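Local coordinates for PTS system, nitrogen regulatory IIA protein (Neisseria meningitidis, PDB 2A0J) that probably serves as the phosphoryl-carrying IIA component of a nitrogen-regulatory phosphotransferase system, a protein of the fructose-type EIIA family linked to nitrogen control, at residues L10-L15 / Q75-F80; L25-G30 / D43-L48; D16-S21 / R82-V87. All blocks are in the same frame, centred on the assembly; numbering follows the deposited sequence.

Contact 1. Residues L10-L15 / Q75-F80; sequences LSHIVL and QATGAF
His12 and Ile13 lie against Ala79 and Phe80 where two parallel strands join in the four-stranded mixed sheet of this EIIA type 2 domain; strand 13-17 is one of its two outermost strands. Phe80 N donates to His12 O over 3.0 Å, in the plane of that carbonyl, and Val14 N returns a bond of 3.0 Å to Phe80 O, so the residue Phe80 is held through both its NH and its CO. Ile13 and Phe80 form the parallel bridge and send their side chains to the same face of the sheet. Ile13 CG1 stands beside its own backbone N (chi1 -61°) and comes 4.4 Å from Phe80 CB. Beyond this pair, helix 139-146 covers the face, with Arg143 on Ile13 and Val142 on Phe80; a branched aliphatic and a large aromatic suit such a layer between sheet and helix. His12 turns its ring back along the neighbouring strand: CG lies anti to the carbonyl carbon (chi1 -71°), and the imidazole crosses the Thr77 side chain at about a right angle. Thr77 OG1 is hydrogen-bonded to Glu36. The small CB of Ala79 lies 3.3 Å from His12 O, and the imidazole approaches the Gly78 carbonyl obliquely, with His12 ND1 3.1 Å from Gly78 O.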
loop_
_atom_site.group_PDB
_atom_site.type_symbol
_atom_site.label_atom_id
_atom_site.label_comp_id
_atom_site.label_asym_id
_atom_site.label_seq_id
_atom_site.Cartn_x
_atom_site.Cartn_y
_atom_site.Cartn_z
ATOM N N LEU A 10 -3.273 -13.409 0.569
ATOM C CA LEU A 10 -1.962 -13.644 1.163
ATOM C C LEU A 10 -0.854 -13.538 0.118
ATOM O O LEU A 10 0.297 -13.256 0.450
ATOM C CB LEU A 10 -1.942 -15.023 1.827
ATOM C CG LEU A 10 -2.987 -15.181 2.939
ATOM C CD1 LEU A 10 -3.081 -16.634 3.380
ATOM C CD2 LEU A 10 -2.606 -14.298 4.107
ATOM N N SER A 11 -1.212 -13.761 -1.145
ATOM C CA SER A 11 -0.262 -13.679 -2.253
ATOM C C SER A 11 0.151 -12.225 -2.547
ATOM O O SER A 11 1.092 -11.987 -3.301
ATOM C CB SER A 11 -0.877 -14.285 -3.518
ATOM O OG SER A 11 -1.945 -13.478 -3.986
ATOM N N HIS A 12 -0.563 -11.263 -1.961
ATOM C CA HIS A 12 -0.266 -9.839 -2.161
ATOM C C HIS A 12 0.375 -9.193 -0.928
ATOM O O HIS A 12 0.387 -7.968 -0.798
ATOM C CB HIS A 12 -1.543 -9.068 -2.519
ATOM C CG HIS A 12 -2.069 -9.360 -3.892
ATOM N ND1 HIS A 12 -3.256 -8.839 -4.360
ATOM C CD2 HIS A 12 -1.574 -10.123 -4.894
ATOM C CE1 HIS A 12 -3.469 -9.272 -5.590
ATOM N NE2 HIS A 12 -2.463 -10.053 -5.937
ATOM N N ILE A 13 0.909 -10.026 -0.038
ATOM C CA ILE A 13 1.549 -9.569 1.189
ATOM C C ILE A 13 3.012 -10.000 1.249
ATOM O O ILE A 13 3.325 -11.163 1.022
ATOM C CB ILE A 13 0.816 -10.130 2.413
ATOM C CG1 ILE A 13 -0.631 -9.628 2.409
ATOM C CG2 ILE A 13 1.556 -9.749 3.692
ATOM C CD1 ILE A 13 -1.499 -10.250 3.471
ATOM N N VAL A 14 3.900 -9.047 1.541
ATOM C CA VAL A 14 5.343 -9.299 1.653
ATOM C C VAL A 14 5.742 -8.908 3.080
ATOM O O VAL A 14 5.495 -7.780 3.512
ATOM C CB VAL A 14 6.155 -8.444 0.634
ATOM C CG1 VAL A 14 7.644 -8.743 0.757
ATOM C CG2 VAL A 14 5.686 -8.730 -0.775
ATOM N N LEU A 15 6.361 -9.835 3.803
ATOM C CA LEU A 15 6.736 -9.599 5.195
ATOM C C LEU A 15 8.149 -9.107 5.490
ATOM O O LEU A 15 8.374 -8.481 6.526
ATOM C CB LEU A 15 6.504 -10.880 6.001
ATOM C CG LEU A 15 5.107 -11.501 5.954
ATOM C CD1 LEU A 15 5.156 -12.898 6.552
ATOM C CD2 LEU A 15 4.116 -10.616 6.694
ATOM N N GLN A 75 -11.493 -3.409 -11.164
ATOM C CA GLN A 75 -11.736 -3.882 -9.817
ATOM C C GLN A 75 -10.564 -3.480 -8.950
ATOM O O GLN A 75 -9.413 -3.662 -9.329
ATOM C CB GLN A 75 -11.911 -5.402 -9.792
ATOM C CG GLN A 75 -12.121 -5.957 -8.391
ATOM C CD GLN A 75 -12.460 -7.432 -8.389
ATOM O OE1 GLN A 75 -11.762 -8.240 -9.002
ATOM N NE2 GLN A 75 -13.531 -7.793 -7.690
ATOM N N ALA A 76 -10.865 -2.915 -7.790
ATOM C CA ALA A 76 -9.828 -2.487 -6.868
ATOM C C ALA A 76 -8.896 -3.638 -6.500
ATOM O O ALA A 76 -9.307 -4.792 -6.409
ATOM C CB ALA A 76 -10.459 -1.910 -5.613
ATOM N N THR A 77 -7.630 -3.313 -6.288
ATOM C CA THR A 77 -6.649 -4.313 -5.917
ATOM C C THR A 77 -5.618 -3.641 -5.019
ATOM O O THR A 77 -5.358 -2.442 -5.154
ATOM C CB THR A 77 -5.964 -4.902 -7.167
ATOM O OG1 THR A 77 -5.116 -5.989 -6.778
ATOM C CG2 THR A 77 -5.145 -3.830 -7.890
ATOM N N GLY A 78 -5.049 -4.403 -4.090
ATOM C CA GLY A 78 -4.063 -3.839 -3.187
ATOM C C GLY A 78 -2.961 -4.801 -2.790
ATOM O O GLY A 78 -2.929 -5.952 -3.226
ATOM N N ALA A 79 -2.045 -4.318 -1.958
ATOM C CA ALA A 79 -0.935 -5.130 -1.480
ATOM C C ALA A 79 -0.416 -4.518 -0.192
ATOM O O ALA A 79 -0.694 -3.356 0.110
ATOM C CB ALA A 79 0.180 -5.174 -2.518
ATOM N N PHE A 80 0.333 -5.303 0.574
ATOM C CA PHE A 80 0.894 -4.802 1.815
ATOM C C PHE A 80 2.361 -5.199 1.889
ATOM O O PHE A 80 2.709 -6.346 1.601
ATOM C CB PHE A 80 0.143 -5.370 3.020
ATOM C CG PHE A 80 0.568 -4.767 4.322
ATOM C CD1 PHE A 80 0.151 -3.486 4.675
ATOM C CD2 PHE A 80 1.435 -5.450 5.171
ATOM C CE1 PHE A 80 0.593 -2.888 5.856
ATOM C CE2 PHE A 80 1.883 -4.861 6.356
ATOM C CZ PHE A 80 1.460 -3.573 6.698
#

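Contact 2. Residues L25-G30 / D43-L48; sequences LFEEAG and DVFECL
Helices 22-33 and 41-52 pack with their short segments 8.2 Å apart at closest approach and their N-to-C directions 130° apart, an oblique crossing in the helical layer on one side of the EIIA type 2 sheet. The backbones come nearest at Gly30 and Val44, whose CA atoms are 4.9 Å apart. With no side chain on Gly30, Val44 can press CG1 directly on the main chain, 3.4 Å from Gly30 CA. One turn earlier in 25-30 and one turn later in 43-48, larger groups meet. Phe26 points toward the partner helix and meets Leu48 through its CD2 and CE2 atoms, CE2 lying 3.6 Å from Leu48 CB in an oblique approach. Leu48 has a second partner in Ala29, whose short CB takes up CD1 at 4.0 Å; the small side chain suits a position facing the partner helix close to their crossing. Phe45 reaches back from the other helix: its CG is anti to the backbone N (chi1 177°), which swings the ring across to the first turn of 25-30. There CE1 rests 3.5 Å from Phe26 CB, while the backbone N of Glu27 sits at the ring edge, near its plane. Phe49 continues this aromatic cluster, stacking on Phe45 and meeting Phe26 edge-to-face. At the more open margin Glu27 suits its place by using its aliphatic part for packing and extending its carboxylate onward, with CG 3.8 Å from Phe45 CE1.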
loop_
_atom_site.group_PDB
_atom_site.type_symbol
_atom_site.label_atom_id
_atom_site.label_comp_id
_atom_site.label_asym_id
_atom_site.label_seq_id
_atom_site.Cartn_x
_atom_site.Cartn_y
_atom_site.Cartn_z
ATOM N N LEU A 25 10.950 0.400 -4.115
ATOM C CA LEU A 25 9.721 -0.063 -3.495
ATOM C C LEU A 25 8.545 0.037 -4.483
ATOM O O LEU A 25 7.713 -0.873 -4.582
ATOM C CB LEU A 25 9.453 0.789 -2.249
ATOM C CG LEU A 25 8.297 0.463 -1.301
ATOM C CD1 LEU A 25 8.468 -0.926 -0.715
ATOM C CD2 LEU A 25 8.266 1.501 -0.188
ATOM N N PHE A 26 8.478 1.145 -5.219
ATOM C CA PHE A 26 7.398 1.342 -6.183
ATOM C C PHE A 26 7.509 0.397 -7.379
ATOM O O PHE A 26 6.497 -0.027 -7.939
ATOM C CB PHE A 26 7.355 2.804 -6.661
ATOM C CG PHE A 26 6.499 3.705 -5.799
ATOM C CD1 PHE A 26 6.827 3.946 -4.472
ATOM C CD2 PHE A 26 5.362 4.310 -6.319
ATOM C CE1 PHE A 26 6.034 4.775 -3.675
ATOM C CE2 PHE A 26 4.562 5.140 -5.529
ATOM C CZ PHE A 26 4.898 5.372 -4.209
ATOM N N GLU A 27 8.730 0.066 -7.779
ATOM C CA GLU A 27 8.906 -0.852 -8.899
ATOM C C GLU A 27 8.387 -2.229 -8.517
ATOM O O GLU A 27 7.681 -2.869 -9.289
ATOM C CB GLU A 27 10.375 -0.938 -9.302
ATOM C CG GLU A 27 10.846 0.259 -10.109
ATOM C CD GLU A 27 12.314 0.184 -10.458
ATOM O OE1 GLU A 27 12.783 1.054 -11.218
ATOM O OE2 GLU A 27 13.000 -0.740 -9.970
ATOM N N GLU A 28 8.729 -2.671 -7.313
ATOM C CA GLU A 28 8.285 -3.962 -6.821
ATOM C C GLU A 28 6.757 -4.018 -6.699
ATOM O O GLU A 28 6.153 -5.084 -6.845
ATOM C CB GLU A 28 8.924 -4.246 -5.460
ATOM C CG GLU A 28 9.706 -5.552 -5.416
ATOM C CD GLU A 28 8.838 -6.765 -5.697
ATOM O OE1 GLU A 28 7.956 -7.081 -4.870
ATOM O OE2 GLU A 28 9.039 -7.404 -6.750
ATOM N N ALA A 29 6.135 -2.873 -6.428
ATOM C CA ALA A 29 4.683 -2.812 -6.295
ATOM C C ALA A 29 4.029 -3.041 -7.655
ATOM O O ALA A 29 3.050 -3.782 -7.760
ATOM C CB ALA A 29 4.259 -1.465 -5.725
ATOM N N GLY A 30 4.576 -2.412 -8.694
ATOM C CA GLY A 30 4.029 -2.590 -10.027
ATOM C C GLY A 30 3.973 -4.067 -10.374
ATOM O O GLY A 30 3.023 -4.548 -10.996
ATOM N N ASP A 43 2.986 0.373 -16.375
ATOM C CA ASP A 43 1.819 1.251 -16.256
ATOM C C ASP A 43 1.336 1.380 -14.814
ATOM O O ASP A 43 0.888 2.446 -14.397
ATOM C CB ASP A 43 0.678 0.758 -17.152
ATOM C CG ASP A 43 0.943 1.015 -18.629
ATOM O OD1 ASP A 43 1.248 2.171 -18.988
ATOM O OD2 ASP A 43 0.841 0.069 -19.433
ATOM N N VAL A 44 1.434 0.293 -14.052
ATOM C CA VAL A 44 1.029 0.308 -12.653
ATOM C C VAL A 44 1.967 1.253 -11.899
ATOM O O VAL A 44 1.546 1.996 -11.020
ATOM C CB VAL A 44 1.112 -1.110 -12.054
ATOM C CG1 VAL A 44 1.074 -1.051 -10.523
ATOM C CG2 VAL A 44 -0.043 -1.959 -12.596
ATOM N N PHE A 45 3.242 1.215 -12.267
ATOM C CA PHE A 45 4.257 2.062 -11.666
ATOM C C PHE A 45 3.954 3.542 -11.913
ATOM O O PHE A 45 3.912 4.341 -10.980
ATOM C CB PHE A 45 5.630 1.730 -12.254
ATOM C CG PHE A 45 6.735 2.603 -11.733
ATOM C CD1 PHE A 45 7.360 2.312 -10.527
ATOM C CD2 PHE A 45 7.130 3.737 -12.433
ATOM C CE1 PHE A 45 8.361 3.140 -10.026
ATOM C CE2 PHE A 45 8.131 4.571 -11.940
ATOM C CZ PHE A 45 8.746 4.272 -10.735
ATOM N N GLU A 46 3.751 3.904 -13.175
ATOM C CA GLU A 46 3.468 5.287 -13.532
ATOM C C GLU A 46 2.233 5.815 -12.814
ATOM O O GLU A 46 2.171 6.971 -12.407
ATOM C CB GLU A 46 3.273 5.410 -15.044
ATOM C CG GLU A 46 4.167 6.464 -15.685
ATOM C CD GLU A 46 5.643 6.220 -15.410
ATOM O OE1 GLU A 46 6.149 5.138 -15.776
ATOM O OE2 GLU A 46 6.297 7.108 -14.828
ATOM N N CYS A 47 1.246 4.951 -12.664
ATOM C CA CYS A 47 0.017 5.328 -12.012
ATOM C C CYS A 47 0.247 5.704 -10.540
ATOM O O CYS A 47 -0.281 6.706 -10.059
ATOM C CB CYS A 47 -0.980 4.179 -12.134
ATOM S SG CYS A 47 -2.614 4.605 -11.604
ATOM N N LEU A 48 1.035 4.906 -9.828
ATOM C CA LEU A 48 1.323 5.183 -8.422
ATOM C C LEU A 48 2.219 6.412 -8.265
ATOM O O LEU A 48 2.036 7.211 -7.341
ATOM C CB LEU A 48 2.009 3.978 -7.776
ATOM C CG LEU A 48 1.326 2.614 -7.951
ATOM C CD1 LEU A 48 2.202 1.541 -7.317
ATOM C CD2 LEU A 48 -0.085 2.627 -7.335
#

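Contact 3. Residues D16-S21 / R82-V87; sequences DMEVGS and RTREPV
Arg84 reaches between Asp16 and Glu18 and pairs with both, forming a salt-bridge network on the exposed side of the contact. Its NE donates to Asp16 OD2 over 3.2 Å, reaching that oxygen from above the carboxylate plane, and its NH1 lies 2.8 Å from Glu18 OE1. Arg84 begins with CG anti to the backbone N (chi1 -175°) and bends at chi3, which carries the guanidinium between the two acids; Glu18 CB covers one face of it. The long arginine suits a place where two carboxylates must be reached from one residue, and each acid probably favours its charged form.

Backbone bonds run beneath these charges. Met17 N donates to Arg82 O, and Arg84 N to Met17 O at 3.0 Å, giving the parallel bridge of Met17 with Thr83. Where the strands part, a water accepts from Val19 N and Glu85 N and lies within hydrogen-bonding distance of Met17 O. Thr83 OG1 donates to Glu85 O at 2.9 Å, bracing the corner at 84-85, and has a weak further bond to Ser98.

Apolar packing takes over toward the interior. Val19 CG1 lies 3.7 Å from Thr83 CG2 and 3.9 Å from Val87 CG2, the two valines crossing at about a right angle; beta-branched side chains suit this packing between extended chains. Ser21, whose OG accepts from Arg24 N, then serves as N-cap of helix 22-33. Together these features make a parallel strand pair diverging at a sheet edge, one chain passing through an N-cap into a helix, within the mixed α/β fold of EIIA type 2 domains.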
loop_
_atom_site.group_PDB
_atom_site.type_symbol
_atom_site.label_atom_id
_atom_site.label_comp_id
_atom_site.label_asym_id
_atom_site.label_seq_id
_atom_site.Cartn_x
_atom_site.Cartn_y
_atom_site.Cartn_z
ATOM N N ASP A 16 9.101 -9.383 4.599
ATOM C CA ASP A 16 10.486 -8.994 4.848
ATOM C C ASP A 16 11.235 -8.566 3.592
ATOM O O ASP A 16 12.257 -9.152 3.238
ATOM C CB ASP A 16 11.211 -10.170 5.508
ATOM C CG ASP A 16 12.549 -9.780 6.098
ATOM O OD1 ASP A 16 13.293 -10.694 6.506
ATOM O OD2 ASP A 16 12.855 -8.569 6.163
ATOM N N MET A 17 10.739 -7.526 2.931
ATOM C CA MET A 17 11.363 -7.044 1.702
ATOM C C MET A 17 12.609 -6.183 1.918
ATOM O O MET A 17 12.595 -5.215 2.675
ATOM C CB MET A 17 10.346 -6.259 0.872
ATOM C CG MET A 17 10.911 -5.704 -0.434
ATOM S SD MET A 17 9.769 -4.591 -1.281
ATOM C CE MET A 17 8.734 -5.770 -2.112
ATOM N N GLU A 18 13.691 -6.557 1.249
ATOM C CA GLU A 18 14.941 -5.824 1.333
ATOM C C GLU A 18 14.907 -4.781 0.222
ATOM O O GLU A 18 15.125 -5.092 -0.951
ATOM C CB GLU A 18 16.115 -6.785 1.132
ATOM C CG GLU A 18 17.476 -6.118 1.079
ATOM C CD GLU A 18 18.597 -7.128 0.941
ATOM O OE1 GLU A 18 18.797 -7.922 1.885
ATOM O OE2 GLU A 18 19.274 -7.136 -0.110
ATOM N N VAL A 19 14.618 -3.540 0.588
ATOM C CA VAL A 19 14.535 -2.476 -0.402
ATOM C C VAL A 19 15.294 -1.233 0.053
ATOM O O VAL A 19 15.213 -0.835 1.217
ATOM C CB VAL A 19 13.042 -2.135 -0.710
ATOM C CG1 VAL A 19 12.290 -1.844 0.581
ATOM C CG2 VAL A 19 12.953 -0.956 -1.646
ATOM N N GLY A 20 16.032 -0.630 -0.878
ATOM C CA GLY A 20 16.823 0.548 -0.565
ATOM C C GLY A 20 16.190 1.901 -0.844
ATOM O O GLY A 20 16.381 2.843 -0.076
ATOM N N SER A 21 15.440 2.020 -1.934
ATOM C CA SER A 21 14.823 3.298 -2.248
ATOM C C SER A 21 13.320 3.205 -2.447
ATOM O O SER A 21 12.766 2.115 -2.623
ATOM C CB SER A 21 15.458 3.899 -3.498
ATOM O OG SER A 21 15.233 3.071 -4.625
ATOM N N ARG A 82 6.046 -4.990 4.294
ATOM C CA ARG A 82 6.756 -4.752 5.551
ATOM C C ARG A 82 8.234 -4.801 5.168
ATOM O O ARG A 82 8.745 -5.848 4.760
ATOM C CB ARG A 82 6.449 -5.853 6.572
ATOM C CG ARG A 82 6.055 -5.350 7.958
ATOM C CD ARG A 82 7.072 -5.726 9.015
ATOM N NE ARG A 82 7.314 -7.169 9.051
ATOM C CZ ARG A 82 6.591 -8.046 9.736
ATOM N NH1 ARG A 82 5.563 -7.648 10.465
ATOM N NH2 ARG A 82 6.901 -9.326 9.690
ATOM N N THR A 83 8.907 -3.659 5.281
ATOM C CA THR A 83 10.314 -3.553 4.921
ATOM C C THR A 83 11.255 -4.086 6.006
ATOM O O THR A 83 10.959 -4.005 7.196
ATOM C CB THR A 83 10.674 -2.078 4.591
ATOM O OG1 THR A 83 10.326 -1.233 5.699
ATOM C CG2 THR A 83 9.906 -1.605 3.343
ATOM N N ARG A 84 12.383 -4.652 5.588
ATOM C CA ARG A 84 13.358 -5.177 6.537
ATOM C C ARG A 84 13.960 -3.997 7.291
ATOM O O ARG A 84 14.251 -4.083 8.485
ATOM C CB ARG A 84 14.462 -5.939 5.805
ATOM C CG ARG A 84 15.448 -6.622 6.739
ATOM C CD ARG A 84 16.484 -7.417 5.960
ATOM N NE ARG A 84 15.849 -8.313 5.001
ATOM C CZ ARG A 84 16.506 -9.138 4.197
ATOM N NH1 ARG A 84 17.831 -9.185 4.236
ATOM N NH2 ARG A 84 15.839 -9.912 3.352
ATOM N N GLU A 85 14.135 -2.892 6.569
ATOM C CA GLU A 85 14.688 -1.663 7.123
ATOM C C GLU A 85 13.784 -0.502 6.710
ATOM O O GLU A 85 13.147 -0.550 5.667
ATOM C CB GLU A 85 16.100 -1.430 6.575
ATOM C CG GLU A 85 17.201 -1.365 7.622
ATOM C CD GLU A 85 17.493 -2.706 8.261
ATOM O OE1 GLU A 85 16.628 -3.222 8.995
ATOM O OE2 GLU A 85 18.594 -3.247 8.026
ATOM N N PRO A 86 13.699 0.549 7.539
ATOM C CA PRO A 86 12.842 1.686 7.172
ATOM C C PRO A 86 13.321 2.348 5.868
ATOM O O PRO A 86 14.501 2.281 5.519
ATOM C CB PRO A 86 12.959 2.609 8.384
ATOM C CG PRO A 86 13.162 1.619 9.536
ATOM C CD PRO A 86 14.160 0.653 8.940
ATOM N N VAL A 87 12.401 2.979 5.150
ATOM C CA VAL A 87 12.723 3.634 3.884
ATOM C C VAL A 87 12.332 5.104 3.900
ATOM O O VAL A 87 11.232 5.451 4.332
ATOM C CB VAL A 87 11.997 2.928 2.702
ATOM C CG1 VAL A 87 11.983 3.818 1.467
ATOM C CG2 VAL A 87 12.688 1.618 2.386
HETATM O O HOH W 1 14.285 -2.597 3.354
#

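How the contacts relate
From the N terminus, the chain first lays down residues 10-15 and then 16-21, which together carry edge strand 13-17 with a turn before it and a loop after it, before helices 22-33 and 41-52. Contact 2 closes the shortest loop, joining those successive helices, and is nested inside the long loops closed by contacts 1 and 3. These two cross, since their segments alternate: strand 77-83 returns beside strand 13-17 and meets it first in contact 1, then in contact 3, with Val14 O to Arg82 N (2.9 Å), a probable hydrogen bond, between them. Met17 and Val19 pack on Leu25, tying the strand pair to the helical layer.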